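Local coordinates for protein D-alanyl transferase DltD (Enterococcus faecium TX0133A04, PDB 6PFX) that probably takes part in transferring D-alanine to lipoteichoic acid during cell-wall biogenesis in this Gram-positive bacterium, at residues 267-280 with 377-391. Numbering follows the deposited sequence.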
loop_
_atom_site.group_PDB
_atom_site.type_symbol
_atom_site.label_atom_id
_atom_site.label_comp_id
_atom_site.label_asym_id
_atom_site.label_seq_id
_atom_site.Cartn_x
_atom_site.Cartn_y
_atom_site.Cartn_z
ATOM N N ARG A 267 2.291 4.626 -16.775
ATOM C CA ARG A 267 3.379 5.573 -16.610
ATOM C C ARG A 267 2.885 6.985 -16.353
ATOM O O ARG A 267 3.697 7.833 -15.975
ATOM C CB ARG A 267 4.316 5.558 -17.821
ATOM C CG ARG A 267 5.055 4.232 -18.001
ATOM C CD ARG A 267 5.820 4.131 -19.317
ATOM N NE ARG A 267 4.929 4.457 -20.418
ATOM C CZ ARG A 267 5.305 5.068 -21.534
ATOM N NH1 ARG A 267 6.563 5.427 -21.725
ATOM N NH2 ARG A 267 4.405 5.368 -22.449
ATOM N N PHE A 268 1.583 7.245 -16.511
ATOM C CA PHE A 268 1.023 8.598 -16.429
ATOM C C PHE A 268 -0.194 8.563 -15.520
ATOM O O PHE A 268 -1.162 7.865 -15.824
ATOM C CB PHE A 268 0.598 9.095 -17.827
ATOM C CG PHE A 268 1.657 8.919 -18.853
ATOM C CD1 PHE A 268 2.868 9.552 -18.725
ATOM C CD2 PHE A 268 1.464 8.074 -19.926
ATOM C CE1 PHE A 268 3.865 9.351 -19.659
ATOM C CE2 PHE A 268 2.447 7.885 -20.858
ATOM C CZ PHE A 268 3.650 8.508 -20.725
ATOM N N SER A 269 -0.161 9.306 -14.404
ATOM C CA SER A 269 -1.284 9.163 -13.482
ATOM C C SER A 269 -1.270 10.218 -12.393
ATOM O O SER A 269 -0.185 10.604 -11.946
ATOM C CB SER A 269 -1.165 7.805 -12.768
ATOM O OG SER A 269 -2.266 7.529 -11.925
ATOM N N PRO A 270 -2.439 10.671 -11.916
ATOM C CA PRO A 270 -2.478 11.413 -10.645
ATOM C C PRO A 270 -1.906 10.619 -9.498
ATOM O O PRO A 270 -1.488 11.217 -8.507
ATOM C CB PRO A 270 -3.977 11.671 -10.417
ATOM C CG PRO A 270 -4.595 11.542 -11.786
ATOM C CD PRO A 270 -3.781 10.511 -12.506
ATOM N N GLU A 271 -1.865 9.288 -9.601
ATOM C CA GLU A 271 -1.359 8.469 -8.507
ATOM C C GLU A 271 0.091 8.794 -8.151
ATOM O O GLU A 271 0.504 8.574 -7.006
ATOM C CB GLU A 271 -1.488 6.984 -8.855
ATOM C CG GLU A 271 -1.078 6.048 -7.705
ATOM C CD GLU A 271 -2.089 5.912 -6.565
ATOM O OE1 GLU A 271 -3.275 6.265 -6.725
ATOM O OE2 GLU A 271 -1.684 5.409 -5.487
ATOM N N PHE A 272 0.888 9.272 -9.113
ATOM C CA PHE A 272 2.260 9.649 -8.791
ATOM C C PHE A 272 2.275 10.777 -7.775
ATOM O O PHE A 272 3.144 10.830 -6.904
ATOM C CB PHE A 272 3.023 10.061 -10.052
ATOM C CG PHE A 272 3.385 8.902 -10.934
ATOM C CD1 PHE A 272 4.459 8.087 -10.628
ATOM C CD2 PHE A 272 2.628 8.613 -12.047
ATOM C CE1 PHE A 272 4.775 7.012 -11.415
ATOM C CE2 PHE A 272 2.946 7.539 -12.839
ATOM C CZ PHE A 272 4.022 6.740 -12.520
ATOM N N SER A 273 1.319 11.698 -7.883
ATOM C CA SER A 273 1.226 12.811 -6.945
ATOM C C SER A 273 0.526 12.408 -5.648
ATOM O O SER A 273 0.915 12.885 -4.573
ATOM C CB SER A 273 0.584 14.002 -7.651
ATOM O OG SER A 273 1.403 14.420 -8.742
ATOM N N ASP A 274 -0.480 11.521 -5.704
ATOM C CA ASP A 274 -1.013 10.942 -4.474
ATOM C C ASP A 274 0.089 10.201 -3.716
ATOM O O ASP A 274 0.181 10.289 -2.485
ATOM C CB ASP A 274 -2.181 9.988 -4.756
ATOM C CG ASP A 274 -3.413 10.681 -5.338
ATOM O OD1 ASP A 274 -3.465 11.921 -5.433
ATOM O OD2 ASP A 274 -4.360 9.958 -5.710
ATOM N N PHE A 275 0.944 9.469 -4.444
ATOM C CA PHE A 275 2.071 8.768 -3.835
ATOM C C PHE A 275 3.038 9.752 -3.191
ATOM O O PHE A 275 3.603 9.469 -2.126
ATOM C CB PHE A 275 2.780 7.917 -4.916
ATOM C CG PHE A 275 3.882 7.047 -4.370
ATOM C CD1 PHE A 275 3.582 6.010 -3.533
ATOM C CD2 PHE A 275 5.208 7.248 -4.717
ATOM C CE1 PHE A 275 4.562 5.221 -3.008
ATOM C CE2 PHE A 275 6.205 6.440 -4.186
ATOM C CZ PHE A 275 5.878 5.434 -3.327
ATOM N N GLN A 276 3.195 10.936 -3.786
ATOM C CA GLN A 276 4.040 11.956 -3.181
ATOM C C GLN A 276 3.552 12.356 -1.792
ATOM O O GLN A 276 4.365 12.714 -0.933
ATOM C CB GLN A 276 4.150 13.184 -4.085
ATOM C CG GLN A 276 5.127 14.215 -3.548
ATOM C CD GLN A 276 6.579 13.742 -3.413
ATOM O OE1 GLN A 276 7.023 12.770 -4.034
ATOM N NE2 GLN A 276 7.323 14.458 -2.596
ATOM N N LEU A 277 2.236 12.325 -1.558
ATOM C CA LEU A 277 1.727 12.584 -0.217
ATOM C C LEU A 277 2.281 11.570 0.773
ATOM O O LEU A 277 2.723 11.934 1.867
ATOM C CB LEU A 277 0.203 12.511 -0.213
ATOM C CG LEU A 277 -0.561 13.621 -0.917
ATOM C CD1 LEU A 277 -2.042 13.310 -0.973
ATOM C CD2 LEU A 277 -0.372 14.902 -0.135
ATOM N N VAL A 278 2.243 10.285 0.410
ATOM C CA VAL A 278 2.825 9.239 1.246
ATOM C C VAL A 278 4.285 9.537 1.552
ATOM O O VAL A 278 4.713 9.440 2.703
ATOM C CB VAL A 278 2.668 7.876 0.547
ATOM C CG1 VAL A 278 3.486 6.822 1.219
ATOM C CG2 VAL A 278 1.180 7.486 0.451
ATOM N N LEU A 279 5.080 9.864 0.528
ATOM C CA LEU A 279 6.497 10.163 0.732
ATOM C C LEU A 279 6.698 11.373 1.640
ATOM O O LEU A 279 7.599 11.382 2.490
ATOM C CB LEU A 279 7.159 10.389 -0.625
ATOM C CG LEU A 279 7.108 9.209 -1.597
ATOM C CD1 LEU A 279 8.010 9.490 -2.805
ATOM C CD2 LEU A 279 7.518 7.918 -0.895
ATOM N N ASP A 280 5.879 12.406 1.461
ATOM C CA ASP A 280 5.945 13.585 2.317
ATOM C C ASP A 280 5.791 13.193 3.778
ATOM O O ASP A 280 6.581 13.612 4.632
ATOM C CB ASP A 280 4.848 14.546 1.853
ATOM C CG ASP A 280 4.947 15.932 2.470
ATOM O OD1 ASP A 280 4.392 16.128 3.572
ATOM O OD2 ASP A 280 5.543 16.829 1.828
ATOM N N LEU A 377 12.734 16.241 0.174
ATOM C CA LEU A 377 11.462 16.266 -0.534
ATOM C C LEU A 377 11.439 17.349 -1.609
ATOM O O LEU A 377 11.994 18.441 -1.437
ATOM C CB LEU A 377 10.297 16.472 0.425
ATOM C CG LEU A 377 10.062 15.336 1.415
ATOM C CD1 LEU A 377 9.098 15.791 2.487
ATOM C CD2 LEU A 377 9.545 14.098 0.698
ATOM N N ASP A 378 10.802 17.031 -2.734
ATOM C CA ASP A 378 10.603 17.983 -3.818
ATOM C C ASP A 378 9.120 18.054 -4.140
ATOM O O ASP A 378 8.531 17.075 -4.612
ATOM C CB ASP A 378 11.374 17.560 -5.060
ATOM C CG ASP A 378 11.436 18.653 -6.104
ATOM O OD1 ASP A 378 10.644 19.628 -6.052
ATOM O OD2 ASP A 378 12.309 18.545 -6.979
ATOM N N ASP A 379 8.533 19.226 -3.929
ATOM C CA ASP A 379 7.114 19.419 -4.180
ATOM C C ASP A 379 6.766 19.406 -5.665
ATOM O O ASP A 379 5.580 19.308 -5.995
ATOM C CB ASP A 379 6.670 20.711 -3.488
ATOM C CG ASP A 379 6.780 20.635 -1.966
ATOM O OD1 ASP A 379 6.383 19.611 -1.377
ATOM O OD2 ASP A 379 7.254 21.616 -1.350
ATOM N N ALA A 380 7.751 19.466 -6.568
ATOM C CA ALA A 380 7.457 19.289 -7.985
ATOM C C ALA A 380 6.724 17.979 -8.251
ATOM O O ALA A 380 6.055 17.837 -9.280
ATOM C CB ALA A 380 8.746 19.286 -8.815
ATOM N N PHE A 381 6.888 16.980 -7.382
ATOM C CA PHE A 381 6.241 15.694 -7.646
ATOM C C PHE A 381 4.724 15.747 -7.457
ATOM O O PHE A 381 4.046 14.770 -7.790
ATOM C CB PHE A 381 6.894 14.600 -6.791
ATOM C CG PHE A 381 8.282 14.221 -7.237
ATOM C CD1 PHE A 381 8.482 13.563 -8.449
ATOM C CD2 PHE A 381 9.384 14.472 -6.425
ATOM C CE1 PHE A 381 9.748 13.205 -8.839
ATOM C CE2 PHE A 381 10.657 14.130 -6.835
ATOM C CZ PHE A 381 10.833 13.469 -8.027
ATOM N N PHE A 382 4.174 16.866 -6.956
ATOM C CA PHE A 382 2.728 17.094 -6.931
ATOM C C PHE A 382 2.188 17.619 -8.264
ATOM O O PHE A 382 0.962 17.657 -8.448
ATOM C CB PHE A 382 2.347 18.073 -5.788
ATOM C CG PHE A 382 2.546 17.506 -4.412
ATOM C CD1 PHE A 382 1.915 16.324 -4.024
ATOM C CD2 PHE A 382 3.353 18.155 -3.501
ATOM C CE1 PHE A 382 2.116 15.787 -2.748
ATOM C CE2 PHE A 382 3.556 17.630 -2.232
ATOM C CZ PHE A 382 2.929 16.439 -1.858
ATOM N N SER A 383 3.068 18.000 -9.192
ATOM C CA SER A 383 2.663 18.720 -10.389
ATOM C C SER A 383 2.116 17.800 -11.467
ATOM O O SER A 383 2.477 16.619 -11.551
ATOM C CB SER A 383 3.849 19.483 -10.998
ATOM O OG SER A 383 4.787 18.596 -11.587
ATOM N N LYS A 384 1.273 18.375 -12.329
ATOM C CA LYS A 384 0.793 17.648 -13.496
ATOM C C LYS A 384 1.935 17.307 -14.438
ATOM O O LYS A 384 1.880 16.289 -15.140
ATOM C CB LYS A 384 -0.299 18.446 -14.215
ATOM C CG LYS A 384 -1.593 18.553 -13.425
ATOM C CD LYS A 384 -2.794 17.977 -14.165
ATOM C CE LYS A 384 -4.038 18.033 -13.292
ATOM N NZ LYS A 384 -5.252 17.569 -14.020
ATOM N N SER A 385 2.977 18.135 -14.469
ATOM C CA SER A 385 4.137 17.814 -15.286
ATOM C C SER A 385 4.710 16.466 -14.888
ATOM O O SER A 385 4.990 15.618 -15.741
ATOM C CB SER A 385 5.191 18.892 -15.126
ATOM O OG SER A 385 6.373 18.561 -15.831
ATOM N N TRP A 386 4.900 16.252 -13.586
ATOM C CA TRP A 386 5.402 14.963 -13.126
ATOM C C TRP A 386 4.428 13.835 -13.463
ATOM O O TRP A 386 4.840 12.760 -13.924
ATOM C CB TRP A 386 5.698 15.005 -11.620
ATOM C CG TRP A 386 6.159 13.646 -11.157
ATOM C CD1 TRP A 386 5.508 12.791 -10.317
ATOM C CD2 TRP A 386 7.333 12.962 -11.593
ATOM N NE1 TRP A 386 6.215 11.620 -10.189
ATOM C CE2 TRP A 386 7.350 11.705 -10.952
ATOM C CE3 TRP A 386 8.386 13.301 -12.444
ATOM C CZ2 TRP A 386 8.373 10.780 -11.149
ATOM C CZ3 TRP A 386 9.395 12.389 -12.640
ATOM C CH2 TRP A 386 9.401 11.151 -11.969
ATOM N N GLN A 387 3.132 14.052 -13.233
ATOM C CA GLN A 387 2.143 13.023 -13.536
ATOM C C GLN A 387 2.242 12.566 -14.987
ATOM O O GLN A 387 2.076 11.377 -15.285
ATOM C CB GLN A 387 0.743 13.551 -13.222
ATOM C CG GLN A 387 0.499 13.838 -11.752
ATOM C CD GLN A 387 -0.779 14.622 -11.506
ATOM O OE1 GLN A 387 -1.768 14.467 -12.218
ATOM N NE2 GLN A 387 -0.757 15.472 -10.497
ATOM N N HIS A 388 2.552 13.491 -15.899
ATOM C CA HIS A 388 2.610 13.207 -17.327
ATOM C C HIS A 388 4.022 12.923 -17.836
ATOM O O HIS A 388 4.196 12.682 -19.036
ATOM C CB HIS A 388 2.029 14.393 -18.114
ATOM C CG HIS A 388 0.624 14.752 -17.740
ATOM N ND1 HIS A 388 -0.291 13.823 -17.297
ATOM C CD2 HIS A 388 -0.026 15.940 -17.761
ATOM C CE1 HIS A 388 -1.443 14.423 -17.056
ATOM N NE2 HIS A 388 -1.309 15.708 -17.327
ATOM N N GLN A 389 5.021 12.909 -16.955
ATOM C CA GLN A 389 6.416 12.814 -17.370
ATOM C C GLN A 389 6.708 11.447 -17.975
ATOM O O GLN A 389 6.437 10.418 -17.354
ATOM C CB GLN A 389 7.313 13.017 -16.143
ATOM C CG GLN A 389 8.781 12.632 -16.337
ATOM C CD GLN A 389 9.649 13.794 -16.760
ATOM O OE1 GLN A 389 9.604 14.869 -16.166
ATOM N NE2 GLN A 389 10.462 13.577 -17.781
ATOM N N ILE A 390 7.313 11.442 -19.157
ATOM C CA ILE A 390 7.777 10.189 -19.771
ATOM C C ILE A 390 9.065 9.763 -19.096
ATOM O O ILE A 390 9.985 10.585 -18.951
ATOM C CB ILE A 390 7.974 10.385 -21.279
ATOM C CG1 ILE A 390 6.677 10.893 -21.909
ATOM C CG2 ILE A 390 8.424 9.078 -21.915
ATOM C CD1 ILE A 390 6.763 11.154 -23.418
ATOM N N PRO A 391 9.199 8.495 -18.672
ATOM C CA PRO A 391 10.370 8.106 -17.873
ATOM C C PRO A 391 11.698 8.111 -18.616
ATOM O O PRO A 391 12.745 8.184 -17.965
ATOM C CB PRO A 391 10.040 6.671 -17.415
ATOM C CG PRO A 391 8.612 6.502 -17.589
ATOM C CD PRO A 391 8.164 7.442 -18.685
HETATM O O HOH W 1 6.695 16.778 -0.795
HETATM O O HOH W 2 4.799 19.441 1.321
#
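S273 faces the C-terminal segment 377-391 from the first turn of helix 271-284, and its hydroxyl works in two directions at once. OG donates to F381 O at 2.8 Å. It also accepts from Q387 NE2 at 3.0 Å, through a bent bond with OG lying somewhat out of the Q387 amide plane. Q387 reaches S273 because its chain runs on extended past CG (chi2 168°), laying the amide across P270, whose CA lies 3.5 Å from Q387 OE1. The Q387 carbonyl receives S269 N at 3.2 Å and also takes a CA-H...O contact from F268. One residue thus grips the approach to the helix through its backbone and the helix itself through its side chain.

One turn further on, Q276 sets its CG over a face of the F382 ring in a CH-pi contact, 3.7 Å from the centroid. Here CG stands opposite the backbone N (chi1 -175°) and the chain then bends at chi2, which carries the amide over to F381 CB; its polar end is also held by Q325. L277 CD2 packs against F382 CE1. A water accepts from Q276 NE2 and donates to D280 OD2 and D379 OD1; a second water joins the same two carboxylates, probably easing their mutual repulsion, while D280 is also paired with K284.

Beside S273, F272 CB packs against W386 NE1 at 3.6 Å, with the two ring systems steeply inclined. S383 N-caps helix 384-388, which crosses helix 271-280 at 115°. Helix 138-147 touches F382 and D379; helix 308-323 touches F272 and F381, and its Q321 bonds W386. In this member of the SGNH-hydrolase clan, the segment near the C-terminus therefore covers a flank of the helix that leads into strand 288-293 of the parallel sheet.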